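Local coordinates for molybdopterin biosynthesis moeA protein (Pyrococcus horikoshii, PDB 1WU2) that probably takes part in the late steps of molybdenum cofactor synthesis, in which molybdenum is inserted into molybdopterin, at residues 285-288 against 293-296; 336-339 against 343-346. All coordinates share one frame; numbering follows the deposited sequence.

Interaction 1: 285-288 against 293-296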
ATOM      1  N   ARG A 285      21.403   9.400  12.633  1.00 34.55           N
ATOM      2  CA  ARG A 285      22.655  10.095  12.303  1.00 34.92           C
ATOM      3  C   ARG A 285      23.858   9.168  12.043  1.00 34.64           C
ATOM      4  O   ARG A 285      24.547   9.346  11.042  1.00 34.57           O
ATOM      5  CB  ARG A 285      22.976  11.144  13.391  1.00 35.24           C
ATOM      6  CG  ARG A 285      24.444  11.304  13.780  1.00 37.10           C
ATOM      7  CD  ARG A 285      24.673  12.379  14.832  1.00 39.32           C
ATOM      8  NE  ARG A 285      26.061  12.412  15.285  1.00 41.59           N
ATOM      9  CZ  ARG A 285      26.629  13.424  15.944  1.00 43.82           C
ATOM     10  NH1 ARG A 285      25.937  14.522  16.253  1.00 44.46           N
ATOM     11  NH2 ARG A 285      27.907  13.339  16.300  1.00 44.38           N
ATOM     12  N   PRO A 286      24.118   8.189  12.913  1.00 34.38           N
ATOM     13  CA  PRO A 286      25.290   7.310  12.740  1.00 34.20           C
ATOM     14  C   PRO A 286      25.223   6.306  11.571  1.00 33.91           C
ATOM     15  O   PRO A 286      26.043   5.388  11.534  1.00 34.09           O
ATOM     16  CB  PRO A 286      25.370   6.557  14.081  1.00 34.20           C
ATOM     17  CG  PRO A 286      24.429   7.281  15.006  1.00 34.42           C
ATOM     18  CD  PRO A 286      23.362   7.855  14.133  1.00 34.33           C
ATOM     19  N   PHE A 287      24.282   6.468  10.645  1.00 33.51           N
ATOM     20  CA  PHE A 287      24.175   5.588   9.481  1.00 33.22           C
ATOM     21  C   PHE A 287      25.397   5.713   8.564  1.00 33.00           C
ATOM     22  O   PHE A 287      25.884   6.814   8.312  1.00 32.99           O
ATOM     23  CB  PHE A 287      22.892   5.900   8.693  1.00 33.12           C
ATOM     24  CG  PHE A 287      22.780   5.156   7.391  1.00 32.86           C
ATOM     25  CD1 PHE A 287      22.323   3.844   7.357  1.00 32.72           C
ATOM     26  CD2 PHE A 287      23.134   5.771   6.200  1.00 32.55           C
ATOM     27  CE1 PHE A 287      22.226   3.160   6.149  1.00 32.97           C
ATOM     28  CE2 PHE A 287      23.042   5.094   4.996  1.00 32.64           C
ATOM     29  CZ  PHE A 287      22.589   3.787   4.969  1.00 32.86           C
ATOM     30  N   GLY A 288      25.885   4.570   8.084  1.00 32.81           N
ATOM     31  CA  GLY A 288      26.933   4.515   7.073  1.00 32.66           C
ATOM     32  C   GLY A 288      26.630   3.466   6.013  1.00 32.56           C
ATOM     33  O   GLY A 288      25.667   2.702   6.140  1.00 32.59           O
ATOM     34  N   VAL A 293      26.758  -2.866   2.122  1.00 32.80           N
ATOM     35  CA  VAL A 293      26.477  -3.069   3.543  1.00 32.84           C
ATOM     36  C   VAL A 293      25.955  -1.779   4.179  1.00 33.02           C
ATOM     37  O   VAL A 293      26.607  -0.742   4.126  1.00 32.89           O
ATOM     38  CB  VAL A 293      27.726  -3.547   4.313  1.00 32.75           C
ATOM     39  CG1 VAL A 293      27.369  -3.911   5.748  1.00 32.56           C
ATOM     40  CG2 VAL A 293      28.363  -4.740   3.615  1.00 33.01           C
ATOM     41  N   PHE A 294      24.782  -1.872   4.794  1.00 33.40           N
ATOM     42  CA  PHE A 294      24.106  -0.743   5.419  1.00 33.71           C
ATOM     43  C   PHE A 294      24.288  -0.839   6.934  1.00 34.33           C
ATOM     44  O   PHE A 294      23.763  -1.757   7.560  1.00 34.25           O
ATOM     45  CB  PHE A 294      22.603  -0.784   5.099  1.00 33.58           C
ATOM     46  CG  PHE A 294      22.271  -0.563   3.643  1.00 33.14           C
ATOM     47  CD1 PHE A 294      21.576   0.573   3.243  1.00 33.18           C
ATOM     48  CD2 PHE A 294      22.623  -1.495   2.678  1.00 32.85           C
ATOM     49  CE1 PHE A 294      21.258   0.780   1.909  1.00 33.14           C
ATOM     50  CE2 PHE A 294      22.310  -1.290   1.343  1.00 33.00           C
ATOM     51  CZ  PHE A 294      21.625  -0.153   0.958  1.00 33.09           C
ATOM     52  N   ILE A 295      25.028   0.102   7.516  1.00 35.15           N
ATOM     53  CA  ILE A 295      25.226   0.154   8.968  1.00 35.96           C
ATOM     54  C   ILE A 295      24.067   0.920   9.617  1.00 36.54           C
ATOM     55  O   ILE A 295      23.912   2.120   9.398  1.00 36.34           O
ATOM     56  CB  ILE A 295      26.580   0.832   9.353  1.00 36.07           C
ATOM     57  CG1 ILE A 295      27.712   0.501   8.365  1.00 36.47           C
ATOM     58  CG2 ILE A 295      26.988   0.433  10.766  1.00 36.23           C
ATOM     59  CD1 ILE A 295      27.949  -0.979   8.120  1.00 36.87           C
HETATM   60  N   MSE A 296      23.274   0.225  10.428  1.00 37.46           N
HETATM   61  CA  MSE A 296      22.064   0.793  11.026  1.00 38.37           C
HETATM   62  C   MSE A 296      22.250   1.028  12.531  1.00 38.70           C
HETATM   63  O   MSE A 296      23.280   0.662  13.102  1.00 38.72           O
HETATM   64  CB  MSE A 296      20.843  -0.103  10.763  1.00 38.71           C
HETATM   65  CG  MSE A 296      20.912  -0.945   9.486  1.00 40.15           C
HETATM   66 SE   MSE A 296      19.422  -0.662   8.243  1.00 43.45          SE
HETATM   67  CE  MSE A 296      19.970   1.027   7.601  1.00 43.03           C
TER
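Gly288 and Ile295 form an antiparallel hydrogen-bonded pair, and the contact lies at the open end of a beta hairpin in the probable molybdopterin-binding domain. The hairpin pairs strand 288-290 with strand 293-295. Ile295 N donates to Gly288 O at 3.0 Å. This donor sits above the carbonyl plane of Gly288, about 41° out of it. The return bond, from Gly288 N to Ile295 O, is weak at 3.4 Å. Ile295 O also receives a CH contact from Phe287 CA, 3.5 Å away. The same oxygen lies 3.1 Å from Phe287 CD1, oblique to the ring. Ile295 lays CG1 along the peptide of Gly288, with CG1 3.7 Å from Gly288 O.

Phe287, Phe294 and Met296 meet beside this backbone pairing. The chi1 of Phe287 (173°) sets CG opposite the backbone N, and its ring lies alongside both neighbours. The ring is touched at its edge. Phe294 CD1 comes in the ring plane, 3.8 Å from Phe287 CZ. Met296 is a selenomethionine with a chain bent at chi2 and chi3. Its methyl CE stands near the same plane, 3.4 Å from Phe287 CE1.

Phe310 of helix 300-319 stacks on the Phe287 ring, and Leu17 of helix 10-20 touches both phenylalanines. On the other flank of strand 293-295, Phe294 and Met296 make backbone hydrogen bonds to strand 252-255. Strand 293-295 continues the parallel part of the sheet beside 252-255, and the turn back into 288-290 brings in the antiparallel part. This is the mixed alpha/beta sheet of the probable molybdopterin-binding domain.

Interaction 2: 336-339 against 343-346; sequences IPSQ and YEFI
Ile336 and Ile346 make the closed, apolar half of this contact, while Ser338 and Gln339 meet Glu344 in a looser, polar half. The backbones are too far apart to pair, with CA atoms of Ser338 and Glu344 7.2 Å from each other. Side chains therefore bridge the gap. The two isoleucine side chains run antiparallel to each other and overlap along their branches. Ile336 CG2 lies 4.1 Å from Ile346 CD1, and Ile336 CD1 approaches the CG2 branch of Ile346. Ile336 is buried, and Val357 of strand 354-357 touches both isoleucines.

The other half is held by weak bonds and depends on the curled chain of Glu344. Its chi2 of -66° bends the carboxylate over toward the backbone of Gln339. OE2 accepts a weak hydrogen bond from Gln339 N at 3.1 Å, with an N-H...O angle of only 123°. Gln339 O is almost as near to OE2, at 3.2 Å, but both are acceptors and do not bond. Ser338 packs its CB 3.9 Å from Glu344 CG, and its OG makes a weak bond to Ile336 O. Gln339 is exposed; of its side chain it is CB that comes near Glu344, while the backbone N and O are closer still.

Around the contact, Ile336, Ser338 and Glu344 all touch Ile378 of strand 374-378. Backbone bonds from Ile336 and Ser338 reach Tyr385 and Glu383. Phe345 packs against helix 300-319 and stacks on Tyr375.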
ATOM      1  N   ILE A 336       6.810  22.688  14.028  1.00 36.52           N
ATOM      2  CA  ILE A 336       7.969  21.801  14.095  1.00 36.46           C
ATOM      3  C   ILE A 336       9.244  22.638  14.049  1.00 36.43           C
ATOM      4  O   ILE A 336       9.733  22.947  12.963  1.00 36.49           O
ATOM      5  CB  ILE A 336       7.987  20.780  12.924  1.00 36.42           C
ATOM      6  CG1 ILE A 336       6.616  20.135  12.729  1.00 36.34           C
ATOM      7  CG2 ILE A 336       9.035  19.691  13.191  1.00 36.43           C
ATOM      8  CD1 ILE A 336       6.482  19.378  11.423  1.00 36.35           C
ATOM      9  N   PRO A 337       9.785  23.017  15.205  1.00 36.35           N
ATOM     10  CA  PRO A 337      11.110  23.644  15.233  1.00 36.37           C
ATOM     11  C   PRO A 337      12.171  22.640  14.782  1.00 36.24           C
ATOM     12  O   PRO A 337      12.047  21.451  15.069  1.00 36.47           O
ATOM     13  CB  PRO A 337      11.293  24.048  16.702  1.00 36.46           C
ATOM     14  CG  PRO A 337      10.316  23.241  17.472  1.00 36.45           C
ATOM     15  CD  PRO A 337       9.196  22.897  16.552  1.00 36.45           C
ATOM     16  N   SER A 338      13.183  23.119  14.069  1.00 35.97           N
ATOM     17  CA  SER A 338      14.158  22.242  13.426  1.00 35.74           C
ATOM     18  C   SER A 338      15.575  22.796  13.511  1.00 35.36           C
ATOM     19  O   SER A 338      15.805  23.996  13.353  1.00 35.31           O
ATOM     20  CB  SER A 338      13.793  22.026  11.956  1.00 35.83           C
ATOM     21  OG  SER A 338      12.460  21.565  11.817  1.00 36.56           O
ATOM     22  N   GLN A 339      16.519  21.894  13.754  1.00 34.84           N
ATOM     23  CA  GLN A 339      17.931  22.231  13.800  1.00 34.44           C
ATOM     24  C   GLN A 339      18.456  22.451  12.390  1.00 33.91           C
ATOM     25  O   GLN A 339      18.196  21.644  11.491  1.00 33.80           O
ATOM     26  CB  GLN A 339      18.709  21.095  14.466  1.00 34.57           C
ATOM     27  CG  GLN A 339      20.036  21.507  15.068  1.00 35.17           C
ATOM     28  CD  GLN A 339      20.766  20.341  15.711  1.00 35.88           C
ATOM     29  OE1 GLN A 339      20.140  19.382  16.165  1.00 36.86           O
ATOM     30  NE2 GLN A 339      22.089  20.426  15.762  1.00 36.45           N
ATOM     31  N   TYR A 343      18.814  16.974   8.847  1.00 29.73           N
ATOM     32  CA  TYR A 343      17.699  16.578   8.000  1.00 29.38           C
ATOM     33  C   TYR A 343      16.695  15.807   8.853  1.00 29.29           C
ATOM     34  O   TYR A 343      16.949  14.669   9.238  1.00 29.23           O
ATOM     35  CB  TYR A 343      18.214  15.712   6.849  1.00 29.29           C
ATOM     36  CG  TYR A 343      17.250  15.531   5.706  1.00 28.86           C
ATOM     37  CD1 TYR A 343      16.335  14.484   5.701  1.00 28.04           C
ATOM     38  CD2 TYR A 343      17.266  16.397   4.617  1.00 28.42           C
ATOM     39  CE1 TYR A 343      15.451  14.314   4.649  1.00 28.06           C
ATOM     40  CE2 TYR A 343      16.388  16.236   3.558  1.00 28.00           C
ATOM     41  CZ  TYR A 343      15.483  15.193   3.579  1.00 27.99           C
ATOM     42  OH  TYR A 343      14.610  15.025   2.531  1.00 27.49           O
ATOM     43  N   GLU A 344      15.559  16.435   9.142  1.00 29.10           N
ATOM     44  CA  GLU A 344      14.591  15.901  10.100  1.00 29.05           C
ATOM     45  C   GLU A 344      13.673  14.855   9.472  1.00 28.70           C
ATOM     46  O   GLU A 344      12.999  15.123   8.482  1.00 28.67           O
ATOM     47  CB  GLU A 344      13.708  17.017  10.692  1.00 29.13           C
ATOM     48  CG  GLU A 344      14.385  18.354  10.961  1.00 29.93           C
ATOM     49  CD  GLU A 344      15.435  18.291  12.048  1.00 30.93           C
ATOM     50  OE1 GLU A 344      15.474  17.287  12.792  1.00 31.68           O
ATOM     51  OE2 GLU A 344      16.224  19.253  12.155  1.00 31.45           O
ATOM     52  N   PHE A 345      13.646  13.668  10.068  1.00 28.46           N
ATOM     53  CA  PHE A 345      12.631  12.664   9.779  1.00 28.04           C
ATOM     54  C   PHE A 345      11.573  12.804  10.869  1.00 27.90           C
ATOM     55  O   PHE A 345      11.812  12.456  12.026  1.00 28.20           O
ATOM     56  CB  PHE A 345      13.257  11.266   9.787  1.00 27.96           C
ATOM     57  CG  PHE A 345      12.314  10.162   9.384  1.00 27.41           C
ATOM     58  CD1 PHE A 345      11.598   9.459  10.345  1.00 26.93           C
ATOM     59  CD2 PHE A 345      12.170   9.803   8.049  1.00 26.94           C
ATOM     60  CE1 PHE A 345      10.740   8.422   9.982  1.00 26.90           C
ATOM     61  CE2 PHE A 345      11.315   8.772   7.677  1.00 26.61           C
ATOM     62  CZ  PHE A 345      10.593   8.083   8.647  1.00 26.74           C
ATOM     63  N   ILE A 346      10.413  13.330  10.494  1.00 27.56           N
ATOM     64  CA  ILE A 346       9.356  13.661  11.443  1.00 27.24           C
ATOM     65  C   ILE A 346       8.169  12.746  11.230  1.00 27.12           C
ATOM     66  O   ILE A 346       7.625  12.682  10.134  1.00 26.93           O
ATOM     67  CB  ILE A 346       8.911  15.133  11.260  1.00 27.14           C
ATOM     68  CG1 ILE A 346      10.091  16.090  11.466  1.00 26.92           C
ATOM     69  CG2 ILE A 346       7.759  15.471  12.208  1.00 27.02           C
ATOM     70  CD1 ILE A 346      10.773  15.971  12.822  1.00 26.76           C
TER

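Overall arrangement
The two contacts come in series along the chain, with interaction 1 closing before interaction 2 opens. Their centres are 20 Å apart and their nearest atoms about 7 Å, so they do not touch. Interaction 1 belongs to the probable molybdopterin-binding domain, and interaction 2 to the MoeA C-terminal region. Interaction 1 lies within one mixed sheet; interaction 2 brings the small 336-337/384-385 sheet against strand 343-351 of another. Helix 300-319 follows interaction 1 in the chain and packs against residues of both, with Phe310 on one and Phe304 on the other. Strand 281-282, just before 285-288, runs parallel to strand 343-351. These links join the two regions on one side of the chain's centre.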